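Local coordinates for immunogenic protein MPT63/MPB63 (Mycobacterium tuberculosis, PDB 1LMI) that is a secreted, immunogenic beta-sandwich protein of the tubercle bacillus whose molecular function is unknown, at residues R58-P63 and G92-Q97; L24-S29 and D125-E130. All coordinates share one frame; numbering follows the deposited sequence.

Interaction 1. Residues R58-P63 and G92-Q97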
ATOM      1  N   ARG A  58       1.751 -13.554  12.069  1.00 11.73           N
ATOM      2  CA  ARG A  58       1.584 -13.797  13.500  1.00 14.96           C
ATOM      3  C   ARG A  58       0.456 -12.878  13.984  1.00 16.85           C
ATOM      4  O   ARG A  58       0.592 -11.670  13.758  1.00 14.32           O
ATOM      5  CB  ARG A  58       2.855 -13.551  14.308  1.00 14.28           C
ATOM      6  CG  ARG A  58       2.640 -13.768  15.812  1.00 17.10           C
ATOM      7  CD  ARG A  58       3.906 -13.409  16.597  1.00 25.21           C
ATOM      8  NE  ARG A  58       3.811 -13.830  18.000  1.00 31.86           N
ATOM      9  CZ  ARG A  58       3.959 -13.054  19.062  1.00 33.94           C
ATOM     10  NH1 ARG A  58       4.227 -11.760  18.901  1.00 23.90           N
ATOM     11  NH2 ARG A  58       3.854 -13.546  20.303  1.00 26.67           N
ATOM     12  N   GLY A  59      -0.569 -13.462  14.597  1.00 14.93           N
ATOM     13  CA  GLY A  59      -1.714 -12.730  15.063  1.00 13.21           C
ATOM     14  C   GLY A  59      -2.722 -12.399  13.976  1.00 18.79           C
ATOM     15  O   GLY A  59      -2.461 -12.611  12.785  1.00 14.55           O
ATOM     16  N   SER A  60      -3.864 -11.877  14.417  1.00 14.76           N
ATOM     17  CA  SER A  60      -4.883 -11.329  13.556  1.00 15.15           C
ATOM     18  C   SER A  60      -4.429  -9.930  13.117  1.00 18.03           C
ATOM     19  O   SER A  60      -3.963  -9.195  13.975  1.00 21.19           O
ATOM     20  CB  SER A  60      -6.237 -11.220  14.264  1.00 22.39           C
ATOM     21  OG  SER A  60      -6.106 -10.465  15.461  1.00 42.92           O
ATOM     22  N   VAL A  61      -4.554  -9.637  11.832  1.00 14.81           N
ATOM     23  CA  VAL A  61      -4.101  -8.367  11.267  1.00 15.74           C
ATOM     24  C   VAL A  61      -5.252  -7.636  10.604  1.00 16.02           C
ATOM     25  O   VAL A  61      -6.023  -8.214   9.837  1.00 14.49           O
ATOM     26  CB  VAL A  61      -2.988  -8.668  10.235  1.00 16.95           C
ATOM     27  CG1 VAL A  61      -2.533  -7.419   9.510  1.00 22.03           C
ATOM     28  CG2 VAL A  61      -1.836  -9.381  10.943  1.00 20.09           C
ATOM     29  N   THR A  62      -5.374  -6.345  10.890  1.00 16.02           N
ATOM     30  CA  THR A  62      -6.256  -5.414  10.240  1.00 15.78           C
ATOM     31  C   THR A  62      -5.394  -4.496   9.385  1.00 18.41           C
ATOM     32  O   THR A  62      -4.602  -3.692   9.889  1.00 20.17           O
ATOM     33  CB  THR A  62      -7.084  -4.607  11.249  1.00 21.87           C
ATOM     34  OG1 THR A  62      -7.701  -5.532  12.162  1.00 24.62           O
ATOM     35  CG2 THR A  62      -8.198  -3.842  10.558  1.00 21.13           C
ATOM     36  N   PRO A  63      -5.439  -4.609   8.064  1.00 15.53           N
ATOM     37  CA  PRO A  63      -4.428  -3.930   7.241  1.00 15.97           C
ATOM     38  C   PRO A  63      -4.625  -2.410   7.286  1.00 14.79           C
ATOM     39  O   PRO A  63      -5.746  -1.911   7.223  1.00 15.51           O
ATOM     40  CB  PRO A  63      -4.652  -4.502   5.851  1.00 17.51           C
ATOM     41  CG  PRO A  63      -6.057  -4.997   5.845  1.00 22.26           C
ATOM     42  CD  PRO A  63      -6.379  -5.415   7.254  1.00 21.44           C
ATOM     43  N   GLY A  92     -10.760  -3.924   3.915  1.00 20.46           N
ATOM     44  CA  GLY A  92     -10.092  -3.487   5.142  1.00 19.03           C
ATOM     45  C   GLY A  92     -10.404  -4.418   6.305  1.00 21.84           C
ATOM     46  O   GLY A  92     -10.027  -4.091   7.442  1.00 19.83           O
ATOM     47  N   ALA A  93     -11.079  -5.546   6.050  1.00 20.96           N
ATOM     48  CA  ALA A  93     -11.451  -6.440   7.154  1.00 17.45           C
ATOM     49  C   ALA A  93     -10.271  -7.119   7.839  1.00 16.52           C
ATOM     50  O   ALA A  93      -9.232  -7.384   7.224  1.00 18.28           O
ATOM     51  CB  ALA A  93     -12.399  -7.524   6.636  1.00 21.61           C
ATOM     52  N   THR A  94     -10.442  -7.413   9.132  1.00 17.01           N
ATOM     53  CA  THR A  94      -9.444  -8.124   9.922  1.00 14.05           C
ATOM     54  C   THR A  94      -9.319  -9.560   9.441  1.00 13.35           C
ATOM     55  O   THR A  94     -10.305 -10.250   9.183  1.00 16.44           O
ATOM     56  CB  THR A  94      -9.847  -8.139  11.413  1.00 15.10           C
ATOM     57  OG1 THR A  94      -9.898  -6.783  11.871  1.00 22.40           O
ATOM     58  CG2 THR A  94      -8.836  -8.818  12.309  1.00 18.54           C
ATOM     59  N   ILE A  95      -8.072 -10.013   9.322  1.00 14.82           N
ATOM     60  CA  ILE A  95      -7.886 -11.407   8.865  1.00 15.56           C
ATOM     61  C   ILE A  95      -7.131 -12.191   9.921  1.00 15.04           C
ATOM     62  O   ILE A  95      -6.167 -11.722  10.521  1.00 14.55           O
ATOM     63  CB  ILE A  95      -7.091 -11.452   7.564  1.00 20.17           C
ATOM     64  CG1 ILE A  95      -5.764 -10.730   7.690  1.00 19.92           C
ATOM     65  CG2 ILE A  95      -7.944 -10.903   6.424  1.00 23.68           C
ATOM     66  CD1 ILE A  95      -4.749 -11.130   6.622  1.00 27.44           C
ATOM     67  N   PRO A  96      -7.534 -13.434  10.166  1.00 13.31           N
ATOM     68  CA  PRO A  96      -6.862 -14.258  11.155  1.00 12.59           C
ATOM     69  C   PRO A  96      -5.480 -14.714  10.692  1.00 14.19           C
ATOM     70  O   PRO A  96      -5.173 -14.726   9.480  1.00 13.01           O
ATOM     71  CB  PRO A  96      -7.765 -15.499  11.264  1.00 17.13           C
ATOM     72  CG  PRO A  96      -8.533 -15.532   9.988  1.00 20.86           C
ATOM     73  CD  PRO A  96      -8.636 -14.114   9.474  1.00 20.18           C
ATOM     74  N   GLN A  97      -4.661 -15.097  11.664  1.00 12.60           N
ATOM     75  CA  GLN A  97      -3.334 -15.611  11.392  1.00 10.88           C
ATOM     76  C   GLN A  97      -3.377 -16.733  10.351  1.00 12.33           C
ATOM     77  O   GLN A  97      -4.233 -17.620  10.449  1.00 15.44           O
ATOM     78  CB  GLN A  97      -2.707 -16.175  12.682  1.00 11.95           C
ATOM     79  CG  GLN A  97      -1.264 -16.614  12.493  1.00 11.38           C
ATOM     80  CD  GLN A  97      -0.619 -17.035  13.802  1.00 13.62           C
ATOM     81  OE1 GLN A  97      -0.704 -16.288  14.783  1.00 17.09           O
ATOM     82  NE2 GLN A  97       0.000 -18.199  13.798  1.00 17.53           N
TER
HETATM   83  O   HOH W   1      -8.412  -1.900   7.565  1.00 24.62           O

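Interaction 2. Residues L24-S29 and D125-E130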
ATOM      1  N   LEU A  24       3.551  -9.201  10.083  1.00 12.77           N
ATOM      2  CA  LEU A  24       2.759  -9.268   8.849  1.00 13.01           C
ATOM      3  C   LEU A  24       3.712  -9.161   7.661  1.00 12.25           C
ATOM      4  O   LEU A  24       4.857  -8.719   7.740  1.00 14.64           O
ATOM      5  CB  LEU A  24       1.644  -8.241   8.865  1.00 18.57           C
ATOM      6  CG  LEU A  24       1.989  -6.772   9.013  1.00 22.92           C
ATOM      7  CD1 LEU A  24       0.769  -5.928   8.696  1.00 14.48           C
ATOM      8  CD2 LEU A  24       2.499  -6.416  10.406  1.00 40.52           C
ATOM      9  N   GLY A  25       3.156  -9.647   6.545  1.00 12.13           N
ATOM     10  CA  GLY A  25       3.886  -9.559   5.274  1.00  9.90           C
ATOM     11  C   GLY A  25       3.072  -8.690   4.350  1.00 13.47           C
ATOM     12  O   GLY A  25       1.853  -8.874   4.317  1.00 13.20           O
ATOM     13  N   TRP A  26       3.676  -7.765   3.638  1.00  9.15           N
ATOM     14  CA  TRP A  26       2.950  -7.062   2.604  1.00  8.16           C
ATOM     15  C   TRP A  26       3.699  -7.224   1.262  1.00  8.76           C
ATOM     16  O   TRP A  26       4.907  -6.996   1.210  1.00 10.09           O
ATOM     17  CB  TRP A  26       2.833  -5.573   2.890  1.00 11.89           C
ATOM     18  CG  TRP A  26       1.739  -5.042   3.765  1.00 10.51           C
ATOM     19  CD1 TRP A  26       1.838  -4.685   5.087  1.00  9.82           C
ATOM     20  CD2 TRP A  26       0.393  -4.804   3.331  1.00 11.18           C
ATOM     21  NE1 TRP A  26       0.570  -4.232   5.488  1.00 11.69           N
ATOM     22  CE2 TRP A  26      -0.306  -4.304   4.440  1.00 11.34           C
ATOM     23  CE3 TRP A  26      -0.279  -4.981   2.109  1.00 12.91           C
ATOM     24  CZ2 TRP A  26      -1.657  -3.963   4.382  1.00  9.51           C
ATOM     25  CZ3 TRP A  26      -1.623  -4.641   2.062  1.00 13.33           C
ATOM     26  CH2 TRP A  26      -2.287  -4.144   3.179  1.00 12.35           C
ATOM     27  N   LYS A  27       2.931  -7.580   0.238  1.00  9.24           N
ATOM     28  CA  LYS A  27       3.423  -7.590  -1.135  1.00  9.86           C
ATOM     29  C   LYS A  27       2.772  -6.413  -1.875  1.00  9.98           C
ATOM     30  O   LYS A  27       1.549  -6.247  -1.760  1.00 10.28           O
ATOM     31  CB  LYS A  27       3.090  -8.873  -1.874  1.00  8.81           C
ATOM     32  CG  LYS A  27       3.606  -8.924  -3.323  1.00 11.58           C
ATOM     33  CD  LYS A  27       3.149 -10.224  -3.997  1.00 11.71           C
ATOM     34  CE  LYS A  27       3.327 -10.144  -5.502  1.00 13.50           C
ATOM     35  NZ  LYS A  27       3.160 -11.468  -6.170  1.00 11.33           N
ATOM     36  N   VAL A  28       3.599  -5.683  -2.611  1.00  9.03           N
ATOM     37  CA  VAL A  28       3.054  -4.665  -3.525  1.00 10.61           C
ATOM     38  C   VAL A  28       3.664  -4.925  -4.897  1.00  8.57           C
ATOM     39  O   VAL A  28       4.880  -5.186  -5.040  1.00 12.10           O
ATOM     40  CB  VAL A  28       3.318  -3.231  -3.046  1.00  8.93           C
ATOM     41  CG1 VAL A  28       2.798  -2.208  -4.050  1.00 13.95           C
ATOM     42  CG2 VAL A  28       2.634  -2.998  -1.705  1.00 11.02           C
ATOM     43  N   SER A  29       2.764  -4.945  -5.908  1.00  9.19           N
ATOM     44  CA  SER A  29       3.227  -5.192  -7.271  1.00  8.81           C
ATOM     45  C   SER A  29       2.301  -4.501  -8.261  1.00 13.48           C
ATOM     46  O   SER A  29       1.227  -3.999  -7.917  1.00 11.61           O
ATOM     47  CB  SER A  29       3.271  -6.705  -7.587  1.00 14.07           C
ATOM     48  OG  SER A  29       1.957  -7.219  -7.503  1.00 19.09           O
ATOM     49  N   ASP A 125       8.470   6.231   7.699  1.00 12.63           N
ATOM     50  CA  ASP A 125       8.351   5.246   6.628  1.00 11.51           C
ATOM     51  C   ASP A 125       8.655   3.855   7.224  1.00 15.02           C
ATOM     52  O   ASP A 125       9.663   3.681   7.934  1.00 15.64           O
ATOM     53  CB  ASP A 125       9.299   5.469   5.473  1.00 13.07           C
ATOM     54  CG  ASP A 125       8.929   6.625   4.563  1.00 15.48           C
ATOM     55  OD1 ASP A 125       7.790   7.117   4.660  1.00 14.40           O
ATOM     56  OD2 ASP A 125       9.819   7.053   3.788  1.00 16.23           O
ATOM     57  N   LEU A 126       7.796   2.892   6.970  1.00 11.93           N
ATOM     58  CA  LEU A 126       7.952   1.533   7.488  1.00  9.91           C
ATOM     59  C   LEU A 126       8.435   0.572   6.409  1.00 10.88           C
ATOM     60  O   LEU A 126       9.398  -0.170   6.636  1.00 15.38           O
ATOM     61  CB  LEU A 126       6.615   1.026   8.052  1.00 13.68           C
ATOM     62  CG  LEU A 126       6.116   1.749   9.308  1.00 17.86           C
ATOM     63  CD1 LEU A 126       4.772   1.181   9.712  1.00 12.29           C
ATOM     64  CD2 LEU A 126       7.116   1.675  10.460  1.00 15.04           C
ATOM     65  N   LEU A 127       7.777   0.585   5.262  1.00  9.80           N
ATOM     66  CA  LEU A 127       8.050  -0.367   4.174  1.00  9.44           C
ATOM     67  C   LEU A 127       8.060   0.378   2.840  1.00 10.71           C
ATOM     68  O   LEU A 127       7.181   1.224   2.608  1.00 12.35           O
ATOM     69  CB  LEU A 127       7.004  -1.463   4.093  1.00  9.18           C
ATOM     70  CG  LEU A 127       6.766  -2.365   5.291  1.00  8.86           C
ATOM     71  CD1 LEU A 127       5.569  -3.293   5.094  1.00 13.47           C
ATOM     72  CD2 LEU A 127       8.014  -3.203   5.523  1.00 17.57           C
ATOM     73  N   ILE A 128       9.039   0.059   1.993  1.00 10.55           N
ATOM     74  CA  ILE A 128       9.152   0.714   0.696  1.00  7.46           C
ATOM     75  C   ILE A 128       9.408  -0.327  -0.385  1.00 11.69           C
ATOM     76  O   ILE A 128      10.296  -1.157  -0.161  1.00 11.03           O
ATOM     77  CB  ILE A 128      10.312   1.732   0.740  1.00 11.38           C
ATOM     78  CG1 ILE A 128      10.075   2.787   1.832  1.00 14.23           C
ATOM     79  CG2 ILE A 128      10.479   2.313  -0.654  1.00 14.59           C
ATOM     80  CD1 ILE A 128      11.247   3.737   1.971  1.00 24.36           C
ATOM     81  N   TRP A 129       8.697  -0.279  -1.485  1.00 10.50           N
ATOM     82  CA  TRP A 129       8.844  -1.129  -2.660  1.00 10.03           C
ATOM     83  C   TRP A 129       9.304  -0.278  -3.844  1.00 12.97           C
ATOM     84  O   TRP A 129       8.625   0.698  -4.159  1.00 12.83           O
ATOM     85  CB  TRP A 129       7.566  -1.855  -3.060  1.00 10.11           C
ATOM     86  CG  TRP A 129       7.006  -2.777  -2.012  1.00  9.00           C
ATOM     87  CD1 TRP A 129       7.166  -4.146  -2.017  1.00  9.67           C
ATOM     88  CD2 TRP A 129       6.236  -2.459  -0.860  1.00  8.55           C
ATOM     89  NE1 TRP A 129       6.531  -4.680  -0.910  1.00 10.43           N
ATOM     90  CE2 TRP A 129       5.952  -3.656  -0.192  1.00  9.20           C
ATOM     91  CE3 TRP A 129       5.755  -1.255  -0.317  1.00 12.58           C
ATOM     92  CZ2 TRP A 129       5.209  -3.698   0.978  1.00 11.75           C
ATOM     93  CZ3 TRP A 129       5.011  -1.297   0.859  1.00 12.35           C
ATOM     94  CH2 TRP A 129       4.746  -2.520   1.497  1.00 11.61           C
ATOM     95  N   GLU A 130      10.441  -0.634  -4.431  1.00 11.79           N
ATOM     96  CA  GLU A 130      11.032   0.164  -5.503  1.00 10.93           C
ATOM     97  C   GLU A 130      11.360  -0.698  -6.705  1.00 10.65           C
ATOM     98  O   GLU A 130      11.310  -1.929  -6.625  1.00 12.81           O
ATOM     99  CB  GLU A 130      12.295   0.859  -5.002  1.00 13.43           C
ATOM    100  CG  GLU A 130      13.437  -0.049  -4.651  1.00 15.72           C
ATOM    101  CD  GLU A 130      14.603   0.611  -3.931  1.00 30.92           C
ATOM    102  OE1 GLU A 130      14.483   1.797  -3.573  1.00 35.87           O
ATOM    103  OE2 GLU A 130      15.618  -0.099  -3.734  1.00 35.54           O
TER

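Interaction 1. Residues R58-P63 and G92-Q97
Val61 and Ile95 pair their backbones in both directions: Val61 N donates to Ile95 O at 2.9 Å and Ile95 N to Val61 O at 2.8 Å. They form a single antiparallel bridge between two connecting loops, one leaving strand 46-56 and the other leading into strand 100-109. On the buried side their side chains pack loosely, Val61 CB lying 4.3 Å from Ile95 CG1, and both rest on Ala56 of strand 46-56.

Gln97 extends the pairing with its side chain. Gln97 CB lies 3.6 Å from Gly59 O; CG, anti to the backbone N (chi1 -175°), passes alongside Gly59 N and Arg58 CA; and CD, on the same extended line, comes 3.7 Å from Gly59 N. At the tip Gln97 OE1 accepts Gly59 N at 2.8 Å in a nearly straight bond (170° at the hydrogen), the donor tilted 31° from the amide carbonyl plane. The side-chain amide thus serves Gly59 N, two residues before the Val61 bridge, with an acceptor that is not main chain.

Toward Pro63, Thr62 OG1 and Thr94 OG1 make a short 2.5 Å hydrogen bond at the exposed surface, and one water donates to both Pro63 O and Gly92 O. With main-chain, amide, hydroxyl and water-mediated bonds, polar chemistry joins the loops along nearly their whole length, while Val61 and Ile95 turn apolar side chains to the inner side.

Interaction 2. Residues L24-S29 and D125-E130
Val28 sets its CG2 methyl squarely over the indole of Trp129, 3.5 Å from the centroid of the six-membered ring and only 4° off the ring normal, a CH-pi contact. With CG1 of Val28 anti to the backbone N (chi1 177°), CG2 falls anti to the carbonyl carbon, over the ring, while CB of Val28 lies 3.7 Å from Trp129 CD2, so the valine covers the ring fusion as well as the benzo ring. Trp26 meets the indole elsewhere: its carbonyl O lies at the ring edge, in plane, 3.3 Å from Trp129 CZ2, and its CB is 3.6 Å from that same carbon. Trp129 therefore packs against main chain and side chains of residues 24-29 together. Its NE1 has a weak hydrogen bond to Ser11 O, which gives the buried polar atom a partner.

The two strands belong to different sheets of the beta-sandwich. Their axes approach to 8.2 Å and cross at -29°, and no hydrogen bond joins them; side chains fill the interface between the sheets.

Toward Leu127 the packing is slacker. Leu127 CD1 reaches Trp26 CD1 at 4.0 Å, and the two side chains run nearly perpendicular. The Trp26 indole leads away from strand 125-130 and meets Phe68 edge-to-face. Met119 of strand 116-120 touches both Trp26 and Leu127; Leu126 and Leu127 form a classic beta bulge opposite it. At the start of strand 125-130, Asp125, partly exposed, forms a salt bridge with Arg71.

The centres of the two interactions lie 16 Å apart, but their side chains meet directly through residues 58-63 and 24-29. Pro63 CB packs against Trp26 CZ2 at 3.4 Å, and Val61 CG1 against Leu24 CD1 at 3.7 Å. The apolar underside of the loop pair thus joins the packing that runs between the sheets. The centre of interaction 2, which is buried, lies about 7 Å from that of the chain, the centre of interaction 1, only partly buried, about 15 Å. In sequence, both segments of interaction 1 fall between those of interaction 2. Strand 46-56 is shared ground: Val54 touches Trp26 as well as Val61 and Pro63.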